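Local coordinates for cytochrome P450 (Picrophilus torridus, PDB 2RFB), which is a heme-thiolate cytochrome P450 and probably works as a monooxygenase, inserting one atom of molecular oxygen into an organic substrate, at residues A[27-35]-A[46-54]. Residues are numbered along the deposited sequence; the frame is centred on the assembly and turned at random.
Sequences NDKIFSSNP and SFITMDNPE. With HEM (protoporphyrin IX containing Fe), chain G; SO4 (sulfate ion), chain F.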
loop_
_atom_site.group_PDB
_atom_site.type_symbol
_atom_site.label_atom_id
_atom_site.label_comp_id
_atom_site.label_asym_id
_atom_site.label_seq_id
_atom_site.Cartn_x
_atom_site.Cartn_y
_atom_site.Cartn_z
ATOM N N ASN A 27 3.105 19.100 5.877
ATOM C CA ASN A 27 3.530 20.380 5.252
ATOM C C ASN A 27 3.994 20.117 3.787
ATOM O O ASN A 27 5.164 20.281 3.413
ATOM C CB ASN A 27 4.536 21.147 6.136
ATOM C CG ASN A 27 3.890 21.756 7.403
ATOM O OD1 ASN A 27 3.381 22.878 7.397
ATOM N ND2 ASN A 27 3.960 21.035 8.498
ATOM N N ASP A 28 3.020 19.682 2.991
ATOM C CA ASP A 28 3.160 19.447 1.552
ATOM C C ASP A 28 3.732 20.622 0.743
ATOM O O ASP A 28 4.484 20.375 -0.178
ATOM C CB ASP A 28 1.812 19.012 0.982
ATOM C CG ASP A 28 0.732 19.999 1.297
ATOM O OD1 ASP A 28 0.190 19.985 2.404
ATOM O OD2 ASP A 28 0.438 20.860 0.443
ATOM N N LYS A 29 3.371 21.868 1.068
ATOM C CA LYS A 29 3.969 23.064 0.459
ATOM C C LYS A 29 5.411 23.384 0.847
ATOM O O LYS A 29 6.100 24.124 0.123
ATOM C CB LYS A 29 3.139 24.341 0.757
ATOM C CG LYS A 29 1.690 24.288 0.212
ATOM C CD LYS A 29 0.883 25.499 0.620
ATOM C CE LYS A 29 -0.521 25.418 0.003
ATOM N NZ LYS A 29 -1.204 26.760 -0.065
ATOM N N ILE A 30 5.843 22.910 2.004
ATOM C CA ILE A 30 7.232 23.078 2.399
ATOM C C ILE A 30 8.025 21.875 1.868
ATOM O O ILE A 30 9.136 22.037 1.278
ATOM C CB ILE A 30 7.400 23.271 3.937
ATOM C CG1 ILE A 30 6.667 24.537 4.408
ATOM C CG2 ILE A 30 8.882 23.368 4.304
ATOM C CD1 ILE A 30 6.601 24.743 5.923
ATOM N N PHE A 31 7.449 20.674 2.044
ATOM C CA PHE A 31 8.110 19.449 1.581
ATOM C C PHE A 31 7.343 18.863 0.435
ATOM O O PHE A 31 6.294 18.251 0.603
ATOM C CB PHE A 31 8.332 18.452 2.718
ATOM C CG PHE A 31 9.004 19.054 3.915
ATOM C CD1 PHE A 31 8.255 19.523 4.991
ATOM C CD2 PHE A 31 10.404 19.179 3.957
ATOM C CE1 PHE A 31 8.914 20.144 6.113
ATOM C CE2 PHE A 31 11.044 19.765 5.029
ATOM C CZ PHE A 31 10.290 20.245 6.133
ATOM N N SER A 32 7.906 19.047 -0.749
ATOM C CA SER A 32 7.291 18.680 -2.009
ATOM C C SER A 32 7.400 17.190 -2.278
ATOM O O SER A 32 8.228 16.519 -1.690
ATOM C CB SER A 32 8.025 19.430 -3.104
ATOM O OG SER A 32 7.697 18.922 -4.368
ATOM N N SER A 33 6.627 16.686 -3.227
ATOM C CA SER A 33 6.699 15.272 -3.607
ATOM C C SER A 33 7.509 14.901 -4.864
ATOM O O SER A 33 7.649 13.697 -5.164
ATOM C CB SER A 33 5.301 14.653 -3.650
ATOM O OG SER A 33 4.885 14.420 -2.327
ATOM N N ASN A 34 8.055 15.892 -5.577
ATOM C CA ASN A 34 8.977 15.622 -6.688
ATOM C C ASN A 34 10.180 16.518 -6.632
ATOM O O ASN A 34 10.053 17.645 -6.188
ATOM C CB ASN A 34 8.291 15.867 -8.009
ATOM C CG ASN A 34 7.553 17.169 -8.023
ATOM O OD1 ASN A 34 6.789 17.463 -7.094
ATOM N ND2 ASN A 34 7.758 17.962 -9.067
ATOM N N PRO A 35 11.344 16.046 -7.131
ATOM C CA PRO A 35 12.677 16.746 -7.092
ATOM C C PRO A 35 12.787 18.168 -7.677
ATOM O O PRO A 35 11.797 18.897 -7.790
ATOM C CB PRO A 35 13.575 15.822 -7.937
ATOM C CG PRO A 35 12.581 14.966 -8.748
ATOM C CD PRO A 35 11.451 14.734 -7.797
ATOM N N SER A 46 2.479 9.050 -11.899
ATOM C CA SER A 46 1.163 9.675 -11.766
ATOM C C SER A 46 1.091 10.650 -10.592
ATOM O O SER A 46 2.049 11.370 -10.329
ATOM C CB SER A 46 0.036 8.643 -11.666
ATOM O OG SER A 46 -1.202 9.318 -11.436
ATOM N N PHE A 47 -0.038 10.678 -9.890
ATOM C CA PHE A 47 -0.290 11.769 -8.986
ATOM C C PHE A 47 0.432 11.682 -7.645
ATOM O O PHE A 47 0.432 12.656 -6.883
ATOM C CB PHE A 47 -1.797 12.073 -8.851
ATOM C CG PHE A 47 -2.618 10.951 -8.250
ATOM C CD1 PHE A 47 -2.647 10.741 -6.867
ATOM C CD2 PHE A 47 -3.380 10.130 -9.054
ATOM C CE1 PHE A 47 -3.392 9.686 -6.304
ATOM C CE2 PHE A 47 -4.147 9.077 -8.482
ATOM C CZ PHE A 47 -4.147 8.864 -7.118
ATOM N N ILE A 48 1.074 10.554 -7.364
ATOM C CA ILE A 48 1.892 10.445 -6.160
ATOM C C ILE A 48 3.059 11.428 -6.140
ATOM O O ILE A 48 3.474 11.856 -5.071
ATOM C CB ILE A 48 2.355 8.962 -5.836
ATOM C CG1 ILE A 48 2.606 8.783 -4.331
ATOM C CG2 ILE A 48 3.546 8.458 -6.744
ATOM C CD1 ILE A 48 2.773 7.270 -3.901
ATOM N N THR A 49 3.579 11.794 -7.305
ATOM C CA THR A 49 4.735 12.656 -7.350
ATOM C C THR A 49 4.346 14.106 -7.684
ATOM O O THR A 49 5.205 14.912 -8.073
ATOM C CB THR A 49 5.796 12.123 -8.343
ATOM O OG1 THR A 49 5.228 12.017 -9.645
ATOM C CG2 THR A 49 6.264 10.735 -7.956
ATOM N N MET A 50 3.064 14.454 -7.508
ATOM C CA MET A 50 2.577 15.795 -7.850
ATOM C C MET A 50 2.258 16.624 -6.633
ATOM O O MET A 50 1.763 16.098 -5.648
ATOM C CB MET A 50 1.302 15.695 -8.652
ATOM C CG MET A 50 1.505 15.277 -10.071
ATOM S SD MET A 50 -0.117 14.940 -10.743
ATOM C CE MET A 50 0.363 14.031 -12.240
ATOM N N ASP A 51 2.486 17.924 -6.728
ATOM C CA ASP A 51 2.223 18.806 -5.637
ATOM C C ASP A 51 0.828 19.338 -5.635
ATOM O O ASP A 51 0.108 19.315 -6.623
ATOM C CB ASP A 51 3.254 19.930 -5.551
ATOM C CG ASP A 51 4.586 19.437 -5.029
ATOM O OD1 ASP A 51 4.653 18.368 -4.381
ATOM O OD2 ASP A 51 5.596 20.108 -5.262
ATOM N N ASN A 52 0.516 19.897 -4.487
ATOM C CA ASN A 52 -0.831 19.972 -3.980
ATOM C C ASN A 52 -1.934 20.273 -4.905
ATOM O O ASN A 52 -2.913 19.482 -4.840
ATOM C CB ASN A 52 -0.956 20.839 -2.726
ATOM C CG ASN A 52 -2.348 20.726 -2.075
ATOM O OD1 ASN A 52 -3.181 19.844 -2.457
ATOM N ND2 ASN A 52 -2.608 21.632 -1.072
ATOM N N PRO A 53 -1.789 21.333 -5.772
ATOM C CA PRO A 53 -2.860 21.770 -6.690
ATOM C C PRO A 53 -3.124 20.796 -7.888
ATOM O O PRO A 53 -4.164 20.129 -7.928
ATOM C CB PRO A 53 -2.397 23.172 -7.143
ATOM C CG PRO A 53 -0.914 23.111 -7.059
ATOM C CD PRO A 53 -0.558 22.134 -5.967
ATOM N N GLU A 54 -2.207 20.690 -8.835
ATOM C CA GLU A 54 -2.314 19.624 -9.839
ATOM C C GLU A 54 -2.646 18.221 -9.267
ATOM O O GLU A 54 -3.350 17.425 -9.911
ATOM C CB GLU A 54 -1.024 19.568 -10.676
ATOM C CG GLU A 54 -1.061 18.661 -11.887
ATOM C CD GLU A 54 0.187 18.816 -12.763
ATOM O OE1 GLU A 54 0.375 19.911 -13.361
ATOM O OE2 GLU A 54 0.977 17.846 -12.860
HETATM C CHA HEM G . -0.344 6.432 -1.000
HETATM C CHB HEM G . 0.903 3.067 2.378
HETATM C CHC HEM G . -2.452 0.059 0.319
HETATM C CHD HEM G . -3.178 3.090 -3.438
HETATM C C1A HEM G . 0.239 5.785 0.103
HETATM C C2A HEM G . 1.170 6.386 1.029
HETATM C C3A HEM G . 1.495 5.426 1.954
HETATM C C4A HEM G . 0.758 4.263 1.619
HETATM C CMA HEM G . 2.475 5.425 3.235
HETATM C CAA HEM G . 1.678 7.867 0.944
HETATM C CBA HEM G . 2.971 8.003 0.098
HETATM C CGA HEM G . 3.364 9.448 0.238
HETATM O O1A HEM G . 2.820 10.189 1.137
HETATM O O2A HEM G . 4.234 9.861 -0.554
HETATM C C1B HEM G . 0.075 1.954 2.131
HETATM C C2B HEM G . -0.096 0.789 2.967
HETATM C C3B HEM G . -1.028 0.018 2.316
HETATM C C4B HEM G . -1.436 0.669 1.130
HETATM C CMB HEM G . 0.708 0.592 4.328
HETATM C CAB HEM G . -1.756 -1.402 2.512
HETATM C CBB HEM G . -1.875 -2.072 3.766
HETATM C C1C HEM G . -3.083 0.577 -0.867
HETATM C C2C HEM G . -4.164 0.080 -1.749
HETATM C C3C HEM G . -4.296 0.964 -2.769
HETATM C C4C HEM G . -3.339 1.983 -2.601
HETATM C CMC HEM G . -5.087 -1.220 -1.671
HETATM C CAC HEM G . -5.342 0.922 -3.953
HETATM C CBC HEM G . -4.971 0.995 -5.245
HETATM C C1D HEM G . -2.468 4.289 -3.100
HETATM C C2D HEM G . -2.407 5.489 -3.902
HETATM C C3D HEM G . -1.508 6.464 -3.120
HETATM C C4D HEM G . -1.156 5.784 -1.939
HETATM C CMD HEM G . -3.049 5.766 -5.299
HETATM C CAD HEM G . -1.020 7.923 -3.414
HETATM C CBD HEM G . -2.132 8.888 -2.948
HETATM C CGD HEM G . -1.738 10.305 -3.219
HETATM O O1D HEM G . -0.517 10.543 -3.487
HETATM O O2D HEM G . -2.635 11.200 -3.178
HETATM N NA HEM G . -0.015 4.469 0.502
HETATM N NB HEM G . -0.797 1.863 1.005
HETATM N NC HEM G . -2.633 1.762 -1.451
HETATM N ND HEM G . -1.702 4.500 -1.928
HETATM FE FE HEM G . -1.475 3.247 -0.423
HETATM S S SO4 F . 4.415 9.948 -14.739
HETATM O O1 SO4 F . 4.872 10.819 -13.645
HETATM O O2 SO4 F . 4.985 8.608 -14.646
HETATM O O3 SO4 F . 2.943 9.880 -14.685
HETATM O O4 SO4 F . 4.860 10.532 -16.006
#
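S33 and T49 bring the two backbones closest, their CA atoms 5.0 Å apart; toward D28 and N52 the CA spacing widens to 6.8 Å. Segment 27-35 leaves a helix, turns through 28-30 and runs into the short strand 31-32, which pairs with 239-240. Segment 46-54 passes from a 3-10 turn at 47-48, beside a heme propionate, into helix 52-66. D51, at the N-cap position, makes no capping bond; its carboxylate reaches across to the end of the strand. Its OD2 takes the hydroxyl of S32 (OG to OD2, 2.6 Å), while OD1 receives the backbone N-H of S33 almost straight (N to OD1, 2.8 Å, 173°), both on syn lone pairs. S32 OG, set trans to its own N (chi1 167°), donates to D51 and accepts from N34 N, closing an ST turn. D28 meets N52 at the far end, OD2 3.5 Å from CB, carboxylate and amide planes 84° apart. Replacing D51 with an alanine would probably leave S33 N and the S32 hydroxyl without their shared acceptor and let the strand end shift. One carboxylate thus pins the strand end to the start of helix 52-66, beside the heme pocket, where S33 also touches the heme-binding H293.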